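Local coordinates for Glyco_hydro_cc domain-containing protein (Cryptococcus neoformans, PDB 6UBC) that probably binds beta-1,3-gluco-oligosaccharides, as a member of subgroup VII of the glycoside hydrolase family GH128, at residues Thr339-Asn344 with Lys364-Thr369; Asn344-Asp349 with Cys373-Thr378; Thr353-Tyr358 with Glu401-Val406. All blocks are in the same frame, centred on the assembly; numbering follows the deposited sequence.

Interaction 1: Thr339-Asn344 with Lys364-Thr369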
loop_
_atom_site.group_PDB
_atom_site.type_symbol
_atom_site.label_atom_id
_atom_site.label_comp_id
_atom_site.label_asym_id
_atom_site.label_seq_id
_atom_site.Cartn_x
_atom_site.Cartn_y
_atom_site.Cartn_z
ATOM N N THR A 339 -7.861 6.077 -1.520
ATOM C CA THR A 339 -7.593 6.034 -0.067
ATOM C C THR A 339 -6.710 4.793 0.151
ATOM O O THR A 339 -7.050 3.701 -0.300
ATOM C CB THR A 339 -8.855 5.984 0.785
ATOM O OG1 THR A 339 -9.712 7.044 0.356
ATOM C CG2 THR A 339 -8.534 6.136 2.256
ATOM N N ASN A 340 -5.592 5.015 0.829
ATOM C CA ASN A 340 -4.531 4.022 1.054
ATOM C C ASN A 340 -4.732 3.395 2.416
ATOM O O ASN A 340 -4.625 4.163 3.427
ATOM C CB ASN A 340 -3.176 4.735 1.007
ATOM C CG ASN A 340 -1.972 3.830 1.119
ATOM O OD1 ASN A 340 -2.115 2.652 1.412
ATOM N ND2 ASN A 340 -0.773 4.403 0.903
ATOM N N LEU A 341 -4.878 2.074 2.490
ATOM C CA LEU A 341 -4.972 1.364 3.774
ATOM C C LEU A 341 -3.753 0.450 3.965
ATOM O O LEU A 341 -3.283 -0.199 2.986
ATOM C CB LEU A 341 -6.235 0.491 3.817
ATOM C CG LEU A 341 -7.510 1.199 4.267
ATOM C CD1 LEU A 341 -7.818 2.400 3.413
ATOM C CD2 LEU A 341 -8.707 0.203 4.292
ATOM N N HIS A 342 -3.398 0.291 5.236
ATOM C CA HIS A 342 -2.538 -0.791 5.768
ATOM C C HIS A 342 -3.464 -1.587 6.670
ATOM O O HIS A 342 -4.036 -1.017 7.614
ATOM C CB HIS A 342 -1.333 -0.181 6.524
ATOM C CG HIS A 342 -0.292 0.289 5.575
ATOM N ND1 HIS A 342 0.903 0.782 6.010
ATOM C CD2 HIS A 342 -0.314 0.365 4.238
ATOM C CE1 HIS A 342 1.572 1.162 4.951
ATOM N NE2 HIS A 342 0.863 0.932 3.820
ATOM N N ILE A 343 -3.604 -2.879 6.374
ATOM C CA ILE A 343 -4.487 -3.740 7.181
ATOM C C ILE A 343 -3.630 -4.763 7.910
ATOM O O ILE A 343 -3.013 -5.616 7.244
ATOM C CB ILE A 343 -5.555 -4.367 6.295
ATOM C CG1 ILE A 343 -6.434 -3.272 5.686
ATOM C CG2 ILE A 343 -6.427 -5.325 7.073
ATOM C CD1 ILE A 343 -7.565 -3.816 4.816
ATOM N N ASN A 344 -3.612 -4.650 9.227
ATOM C CA ASN A 344 -2.836 -5.582 10.096
ATOM C C ASN A 344 -3.865 -6.131 11.080
ATOM O O ASN A 344 -4.112 -5.464 12.086
ATOM C CB ASN A 344 -1.652 -4.869 10.744
ATOM C CG ASN A 344 -0.668 -4.452 9.654
ATOM O OD1 ASN A 344 -0.073 -5.314 9.035
ATOM N ND2 ASN A 344 -0.410 -3.155 9.539
ATOM N N LYS A 364 -14.136 7.198 -1.362
ATOM C CA LYS A 364 -13.246 6.959 -2.513
ATOM C C LYS A 364 -12.769 5.502 -2.560
ATOM O O LYS A 364 -12.731 4.753 -1.564
ATOM C CB LYS A 364 -12.043 7.909 -2.465
ATOM C CG LYS A 364 -12.445 9.362 -2.612
ATOM C CD LYS A 364 -11.325 10.294 -2.550
ATOM C CE LYS A 364 -11.821 11.701 -2.630
ATOM N NZ LYS A 364 -10.724 12.678 -2.437
ATOM N N PRO A 365 -12.426 5.049 -3.769
ATOM C CA PRO A 365 -11.879 3.728 -3.960
ATOM C C PRO A 365 -10.639 3.545 -3.094
ATOM O O PRO A 365 -9.926 4.520 -2.854
ATOM C CB PRO A 365 -11.519 3.629 -5.457
ATOM C CG PRO A 365 -12.259 4.770 -6.115
ATOM C CD PRO A 365 -12.592 5.793 -5.040
ATOM N N ILE A 366 -10.384 2.294 -2.733
ATOM C CA ILE A 366 -9.318 1.929 -1.761
ATOM C C ILE A 366 -8.229 1.104 -2.437
ATOM O O ILE A 366 -8.543 0.193 -3.237
ATOM C CB ILE A 366 -9.933 1.201 -0.572
ATOM C CG1 ILE A 366 -10.609 2.231 0.337
ATOM C CG2 ILE A 366 -8.923 0.340 0.195
ATOM C CD1 ILE A 366 -11.596 1.637 1.295
ATOM N N TRP A 367 -6.992 1.360 -2.052
ATOM C CA TRP A 367 -5.871 0.451 -2.308
ATOM C C TRP A 367 -5.365 -0.011 -0.954
ATOM O O TRP A 367 -5.109 0.831 -0.076
ATOM C CB TRP A 367 -4.745 1.114 -3.112
ATOM C CG TRP A 367 -4.913 1.160 -4.589
ATOM C CD1 TRP A 367 -6.051 1.080 -5.334
ATOM C CD2 TRP A 367 -3.827 1.253 -5.509
ATOM N NE1 TRP A 367 -5.768 1.165 -6.649
ATOM C CE2 TRP A 367 -4.403 1.264 -6.803
ATOM C CE3 TRP A 367 -2.441 1.345 -5.364
ATOM C CZ2 TRP A 367 -3.629 1.435 -7.949
ATOM C CZ3 TRP A 367 -1.657 1.454 -6.499
ATOM C CH2 TRP A 367 -2.256 1.486 -7.789
ATOM N N VAL A 368 -5.276 -1.302 -0.765
ATOM C CA VAL A 368 -4.608 -1.875 0.441
ATOM C C VAL A 368 -3.152 -2.056 0.036
ATOM O O VAL A 368 -2.797 -3.118 -0.521
ATOM C CB VAL A 368 -5.282 -3.157 0.948
ATOM C CG1 VAL A 368 -4.634 -3.684 2.226
ATOM C CG2 VAL A 368 -6.748 -2.925 1.259
ATOM N N THR A 369 -2.286 -1.131 0.411
ATOM C CA THR A 369 -0.897 -1.163 -0.118
ATOM C C THR A 369 -0.041 -2.130 0.730
ATOM O O THR A 369 1.014 -2.516 0.252
ATOM C CB THR A 369 -0.258 0.218 -0.229
ATOM O OG1 THR A 369 -0.191 0.757 1.095
ATOM C CG2 THR A 369 -1.014 1.110 -1.212
HETATM O O HOH W 1 -12.225 6.047 0.755
#

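Interaction 2: Asn344-Asp349 with Cys373-Thr378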
loop_
_atom_site.group_PDB
_atom_site.type_symbol
_atom_site.label_atom_id
_atom_site.label_comp_id
_atom_site.label_asym_id
_atom_site.label_seq_id
_atom_site.Cartn_x
_atom_site.Cartn_y
_atom_site.Cartn_z
ATOM N N ASN A 344 -3.612 -4.650 9.227
ATOM C CA ASN A 344 -2.836 -5.582 10.096
ATOM C C ASN A 344 -3.865 -6.131 11.080
ATOM O O ASN A 344 -4.112 -5.464 12.086
ATOM C CB ASN A 344 -1.652 -4.869 10.744
ATOM C CG ASN A 344 -0.668 -4.452 9.654
ATOM O OD1 ASN A 344 -0.073 -5.314 9.035
ATOM N ND2 ASN A 344 -0.410 -3.155 9.539
ATOM N N LYS A 345 -4.451 -7.262 10.705
ATOM C CA LYS A 345 -5.589 -7.849 11.423
ATOM C C LYS A 345 -5.433 -9.358 11.404
ATOM O O LYS A 345 -4.609 -9.845 10.655
ATOM C CB LYS A 345 -6.886 -7.395 10.764
ATOM C CG LYS A 345 -7.206 -5.905 10.874
ATOM C CD LYS A 345 -7.416 -5.373 12.293
ATOM C CE LYS A 345 -7.913 -3.961 12.192
ATOM N NZ LYS A 345 -8.158 -3.345 13.509
ATOM N N ASN A 346 -6.195 -10.083 12.248
ATOM C CA ASN A 346 -6.103 -11.543 12.224
ATOM C C ASN A 346 -7.458 -12.183 11.980
ATOM O O ASN A 346 -7.537 -13.398 12.160
ATOM C CB ASN A 346 -5.476 -12.118 13.484
ATOM C CG ASN A 346 -6.359 -12.024 14.707
ATOM O OD1 ASN A 346 -7.407 -11.383 14.681
ATOM N ND2 ASN A 346 -5.910 -12.628 15.789
ATOM N N SER A 347 -8.420 -11.439 11.483
ATOM C CA SER A 347 -9.794 -11.912 11.214
ATOM C C SER A 347 -10.427 -11.019 10.141
ATOM O O SER A 347 -10.032 -9.824 9.986
ATOM C CB SER A 347 -10.612 -11.939 12.492
ATOM O OG SER A 347 -11.064 -10.675 12.861
ATOM N N MET A 348 -11.299 -11.602 9.340
ATOM C CA MET A 348 -12.006 -10.843 8.294
ATOM C C MET A 348 -12.872 -9.744 8.927
ATOM O O MET A 348 -13.038 -8.725 8.276
ATOM C CB MET A 348 -12.802 -11.795 7.407
ATOM C CG MET A 348 -11.914 -12.753 6.568
ATOM S SD MET A 348 -10.549 -11.918 5.677
ATOM C CE MET A 348 -9.164 -12.231 6.789
ATOM N N ASP A 349 -13.387 -9.917 10.148
ATOM C CA ASP A 349 -14.145 -8.840 10.857
ATOM C C ASP A 349 -13.297 -7.567 10.985
ATOM O O ASP A 349 -13.795 -6.481 10.680
ATOM C CB ASP A 349 -14.610 -9.264 12.247
ATOM C CG ASP A 349 -15.848 -10.164 12.263
ATOM O OD1 ASP A 349 -16.486 -10.353 11.198
ATOM O OD2 ASP A 349 -16.157 -10.708 13.360
ATOM N N CYS A 373 -1.075 -10.613 8.515
ATOM C CA CYS A 373 -1.764 -11.288 9.638
ATOM C C CYS A 373 -1.120 -10.796 10.935
ATOM O O CYS A 373 0.034 -11.195 11.238
ATOM C CB CYS A 373 -1.668 -12.792 9.512
ATOM S SG CYS A 373 -2.805 -13.692 10.604
ATOM N N VAL A 374 -1.842 -10.010 11.701
ATOM C CA VAL A 374 -1.393 -9.448 12.997
ATOM C C VAL A 374 -2.592 -9.450 13.935
ATOM O O VAL A 374 -3.640 -8.908 13.568
ATOM C CB VAL A 374 -0.833 -8.032 12.849
ATOM C CG1 VAL A 374 -0.411 -7.432 14.162
ATOM C CG2 VAL A 374 0.286 -7.929 11.841
ATOM N N ASP A 375 -2.402 -9.917 15.159
ATOM C CA ASP A 375 -3.425 -9.751 16.224
ATOM C C ASP A 375 -3.231 -8.382 16.861
ATOM O O ASP A 375 -2.276 -8.192 17.627
ATOM C CB ASP A 375 -3.341 -10.934 17.182
ATOM C CG ASP A 375 -4.358 -10.793 18.286
ATOM O OD1 ASP A 375 -5.108 -9.813 18.270
ATOM O OD2 ASP A 375 -4.343 -11.657 19.153
ATOM N N ASP A 376 -4.088 -7.445 16.527
ATOM C CA ASP A 376 -3.957 -6.077 17.070
ATOM C C ASP A 376 -5.018 -5.843 18.143
ATOM O O ASP A 376 -5.230 -4.697 18.454
ATOM C CB ASP A 376 -4.030 -5.013 15.979
ATOM C CG ASP A 376 -5.416 -4.888 15.390
ATOM O OD1 ASP A 376 -6.162 -5.884 15.482
ATOM O OD2 ASP A 376 -5.726 -3.804 14.857
ATOM N N SER A 377 -5.660 -6.883 18.671
ATOM C CA SER A 377 -6.799 -6.753 19.636
ATOM C C SER A 377 -6.306 -6.083 20.923
ATOM O O SER A 377 -7.031 -5.247 21.475
ATOM C CB SER A 377 -7.399 -8.088 19.945
ATOM O OG SER A 377 -6.443 -8.885 20.618
ATOM N N THR A 378 -5.060 -6.364 21.307
ATOM C CA THR A 378 -4.417 -5.828 22.532
ATOM C C THR A 378 -3.251 -4.898 22.167
ATOM O O THR A 378 -3.335 -3.695 22.496
ATOM C CB THR A 378 -4.023 -6.993 23.459
ATOM O OG1 THR A 378 -5.257 -7.596 23.865
ATOM C CG2 THR A 378 -3.241 -6.573 24.685
HETATM O O HOH W 2 -7.029 -8.389 14.556
HETATM O O HOH W 3 -7.569 -9.771 17.071
HETATM O O HOH W 4 -7.565 -12.631 18.405
#

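Interaction 3: Thr353-Tyr358 with Glu401-Val406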
loop_
_atom_site.group_PDB
_atom_site.type_symbol
_atom_site.label_atom_id
_atom_site.label_comp_id
_atom_site.label_asym_id
_atom_site.label_seq_id
_atom_site.Cartn_x
_atom_site.Cartn_y
_atom_site.Cartn_z
ATOM N N THR A 353 -13.737 -3.918 9.305
ATOM C CA THR A 353 -13.713 -2.688 10.102
ATOM C C THR A 353 -12.866 -1.616 9.396
ATOM O O THR A 353 -13.277 -0.461 9.288
ATOM C CB THR A 353 -13.177 -3.006 11.495
ATOM O OG1 THR A 353 -14.098 -3.893 12.110
ATOM C CG2 THR A 353 -12.993 -1.775 12.340
ATOM N N ASP A 354 -11.677 -1.981 8.932
ATOM C CA ASP A 354 -10.781 -0.981 8.284
ATOM C C ASP A 354 -11.428 -0.447 7.004
ATOM O O ASP A 354 -11.443 0.794 6.800
ATOM C CB ASP A 354 -9.398 -1.554 7.976
ATOM C CG ASP A 354 -8.473 -1.805 9.164
ATOM O OD1 ASP A 354 -8.773 -1.350 10.309
ATOM O OD2 ASP A 354 -7.421 -2.454 8.934
ATOM N N ILE A 355 -11.906 -1.358 6.136
ATOM C CA ILE A 355 -12.453 -0.939 4.821
ATOM C C ILE A 355 -13.693 -0.079 5.058
ATOM O O ILE A 355 -13.815 1.026 4.478
ATOM C CB ILE A 355 -12.734 -2.120 3.900
ATOM C CG1 ILE A 355 -11.484 -2.934 3.608
ATOM C CG2 ILE A 355 -13.408 -1.576 2.644
ATOM C CD1 ILE A 355 -11.834 -4.204 2.947
ATOM N N ASP A 356 -14.548 -0.518 5.976
ATOM C CA ASP A 356 -15.755 0.275 6.331
ATOM C C ASP A 356 -15.359 1.673 6.787
ATOM O O ASP A 356 -15.986 2.674 6.350
ATOM C CB ASP A 356 -16.594 -0.410 7.395
ATOM C CG ASP A 356 -17.320 -1.664 6.965
ATOM O OD1 ASP A 356 -17.374 -1.970 5.784
ATOM O OD2 ASP A 356 -17.805 -2.322 7.839
ATOM N N TYR A 357 -14.411 1.803 7.726
ATOM C CA TYR A 357 -14.075 3.118 8.282
ATOM C C TYR A 357 -13.667 4.050 7.135
ATOM O O TYR A 357 -14.164 5.230 7.028
ATOM C CB TYR A 357 -13.015 3.035 9.384
ATOM C CG TYR A 357 -12.583 4.417 9.774
ATOM C CD1 TYR A 357 -13.377 5.236 10.550
ATOM C CD2 TYR A 357 -11.466 4.993 9.194
ATOM C CE1 TYR A 357 -13.039 6.548 10.808
ATOM C CE2 TYR A 357 -11.134 6.312 9.426
ATOM C CZ TYR A 357 -11.921 7.101 10.251
ATOM O OH TYR A 357 -11.605 8.413 10.449
ATOM N N TYR A 358 -12.745 3.591 6.286
ATOM C CA TYR A 358 -12.142 4.457 5.259
ATOM C C TYR A 358 -13.131 4.752 4.133
ATOM O O TYR A 358 -13.061 5.909 3.608
ATOM C CB TYR A 358 -10.790 3.918 4.791
ATOM C CG TYR A 358 -9.736 4.180 5.841
ATOM C CD1 TYR A 358 -9.200 5.450 6.010
ATOM C CD2 TYR A 358 -9.351 3.207 6.733
ATOM C CE1 TYR A 358 -8.239 5.723 6.967
ATOM C CE2 TYR A 358 -8.370 3.438 7.692
ATOM C CZ TYR A 358 -7.810 4.702 7.813
ATOM O OH TYR A 358 -6.873 4.977 8.771
ATOM N N GLU A 401 -11.098 -9.509 -3.544
ATOM C CA GLU A 401 -11.569 -9.692 -4.944
ATOM C C GLU A 401 -13.082 -9.397 -4.997
ATOM O O GLU A 401 -13.575 -8.793 -5.968
ATOM C CB GLU A 401 -11.180 -11.089 -5.431
ATOM C CG GLU A 401 -9.709 -11.233 -5.698
ATOM C CD GLU A 401 -9.126 -10.381 -6.820
ATOM O OE1 GLU A 401 -9.918 -9.795 -7.636
ATOM O OE2 GLU A 401 -7.857 -10.292 -6.908
ATOM N N SER A 402 -13.824 -9.768 -3.972
ATOM C CA SER A 402 -15.305 -9.670 -4.036
ATOM C C SER A 402 -15.760 -8.261 -3.631
ATOM O O SER A 402 -16.907 -7.893 -3.870
ATOM C CB SER A 402 -15.929 -10.765 -3.231
ATOM O OG SER A 402 -15.770 -10.444 -1.882
ATOM N N ASP A 403 -14.862 -7.454 -3.066
ATOM C CA ASP A 403 -15.261 -6.161 -2.478
ATOM C C ASP A 403 -15.038 -5.080 -3.519
ATOM O O ASP A 403 -13.880 -4.659 -3.767
ATOM C CB ASP A 403 -14.546 -5.876 -1.160
ATOM C CG ASP A 403 -15.145 -4.719 -0.379
ATOM O OD1 ASP A 403 -15.790 -3.828 -1.001
ATOM O OD2 ASP A 403 -14.920 -4.707 0.864
ATOM N N ASP A 404 -16.119 -4.532 -4.044
ATOM C CA ASP A 404 -16.014 -3.483 -5.070
ATOM C C ASP A 404 -15.387 -2.205 -4.524
ATOM O O ASP A 404 -14.988 -1.367 -5.365
ATOM C CB ASP A 404 -17.409 -3.126 -5.606
ATOM C CG ASP A 404 -17.899 -4.193 -6.591
ATOM O OD1 ASP A 404 -17.153 -5.223 -6.807
ATOM O OD2 ASP A 404 -18.991 -3.973 -7.191
ATOM N N ARG A 405 -15.320 -1.995 -3.211
ATOM C CA ARG A 405 -14.626 -0.792 -2.685
ATOM C C ARG A 405 -13.097 -0.931 -2.836
ATOM O O ARG A 405 -12.410 0.113 -2.785
ATOM C CB ARG A 405 -14.974 -0.561 -1.217
ATOM C CG ARG A 405 -16.432 -0.179 -0.950
ATOM C CD ARG A 405 -16.929 -0.378 0.478
ATOM N NE ARG A 405 -16.708 -1.727 1.003
ATOM C CZ ARG A 405 -16.853 -2.077 2.273
ATOM N NH1 ARG A 405 -17.294 -1.198 3.158
ATOM N NH2 ARG A 405 -16.583 -3.307 2.671
ATOM N N VAL A 406 -12.574 -2.151 -2.907
ATOM C CA VAL A 406 -11.088 -2.368 -2.929
ATOM C C VAL A 406 -10.675 -2.515 -4.387
ATOM O O VAL A 406 -11.061 -3.520 -5.035
ATOM C CB VAL A 406 -10.715 -3.579 -2.075
ATOM C CG1 VAL A 406 -9.229 -3.924 -2.257
ATOM C CG2 VAL A 406 -11.056 -3.317 -0.605
HETATM O O HOH W 5 -17.662 -4.678 5.354
#

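Interaction 1: Thr339-Asn344 with Lys364-Thr369
Thr339-Asn344 and Ile366-Thr369 are neighbouring parallel strands of the (beta/alpha)8 barrel, the two strands of a beta-alpha-beta unit whose helix is 348-362. Thr339 pairs with Ile366, Asn340 with Trp367 and Leu341 with Val368, and the backbone ladder runs from Thr339 N to Pro365 O, 2.9 Å, up to Thr369 N on Leu341 O. On the helix side, Leu341 CD1 packs against Ile366 CG2 at 4.0 Å, and Ile343 CD1 reaches the methyl CG2 of Val368 at 3.8 Å, the two side chains meeting at roughly a right angle. Tyr358 and Ile355 of helix 348-362 close over this apolar layer. Asn340 and Trp367 face the barrel interior instead.

The polar centre is Thr369. Its OG1 sits between backbone N and carbonyl carbon (chi1 62°), which turns the hydroxyl to the Asn340 side chain. There it donates to OD1 of Asn340 at 2.7 Å, in the amide plane and on a lone pair. The same oxygen lies at the edge of the His342 ring, in its plane, and receives a weak, bent bond from His342 NE2 at 2.9 Å (123° at the hydrogen). Beyond the pair, His342 ND1 bonds Glu274 and Asn340 ND2 bonds the carbonyl of Ser310. At the other end a water joins Thr339 OG1, also hydrogen-bonded to Trp336 NE1, to Lys364 O, 2.7 Å from each. One buried hydroxyl thus gives a good bond and takes a weak one, which should limit the rotation of the amide and, with Glu274, of the imidazole.

Interaction 2: Asn344-Asp349 with Cys373-Thr378
Asp375 OD1, on a carboxylate lying alongside the Asn346 amide, is gripped by two groups of Ser377: the hydroxyl OG at 2.9 Å and the backbone N at 3.0 Å. The second bond makes an Asx turn just where strand 366-375 ends, beside the end of strand 339-345 in the same beta-alpha-beta unit of the barrel. The amide of Asn346 and the carboxylate of Asp375 point the same way, their planes only 25° apart, and ND2 of Asn346 rests 3.4 Å from CB of Asp375. Water sits at the edge of this pair, one molecule 2.9 Å from Asn346 OD1 and also close to Asp375 OD1.

The charged link lies next to it. Lys345 starts out away from the other strand, but a bend at chi2 (-63°) swings the chain back, and NZ reaches OD2 of Asp376 on its syn lone pair in a 2.8 Å salt bridge. Asp354 of helix 348-362 is a second, long and weak ion partner for that ammonium. The backbones part here: a single parallel bridge, Lys345 with Cys373, remains, and Cys373 goes on to a disulfide with Cys383. Val374 N donates to Lys345 O at 3.0 Å, coming from above the carbonyl plane, 64° out of it. Beside it, the methyl CG2 of Val374 touches CB of Asn344 at 3.8 Å.

Interaction 3: Thr353-Tyr358 with Glu401-Val406
The guanidinium of Arg405 has the methyl CG2 of Ile355 over the centre of one face, 3.5 Å above its plane, and carboxylates at two places on its edge, Asp356 and Asp403. From helix 348-362, Asp356 offers OD1 through its anti lone pair to NH1 of Arg405. That salt bridge is 2.7 Å long, nearly straight (173° at the hydrogen) and lies in the guanidinium plane, although the carboxylate itself is turned 47° from it. Asp403 is taken side-on by two nitrogens, NE of Arg405 to OD1 at 3.0 Å and NH2 of Arg405 to OD2 at 2.8 Å. A bend at chi3 (-53°) folds the arginine back to reach this near neighbour.

OD1 of Asp403 also accepts the backbone N of Arg405 from above the carboxylate plane, an Asx turn within the type I turn Asp403-Val406, so backbone and side chain of Arg405 both hold this carboxylate. Asp403 in turn holds the guanidinium in place for Asp356. A water receives from NH2 of Arg405 and donates to OD1 of Asp356, 2.8 Å away, bridging the salt-bridge partners. On the apolar side, CD1 of Ile355 meets CG2 of Val406 at 3.7 Å, and Leu399 of helix 386-402 touches the same isoleucine. A salt-bridge network over an aliphatic layer here joins an outer helix of the (beta/alpha)8 barrel to the turn that leads from helix 386-402 into strand 406-411.

From the N terminus, the chain runs through strand 339-345, helix 348-362, strand 366-375, helix 386-402 and into strand 406-411. Interaction 1 closes the first loop, bringing 364-369 back beside 339-344. Interaction 2 starts at Asn344, where interaction 1 stops, and ties the far ends of the same two strands about 16 Å away, centre to centre. Interaction 3 spans the longest gap, from the helix to the turn before the last of these strands. None nests within another; all three cross. Interaction 3 meets interaction 1 where Ile366 N lies 3.0 Å from Arg405 O, a probable hydrogen bond, so strand pair, covering helix and next strand are joined.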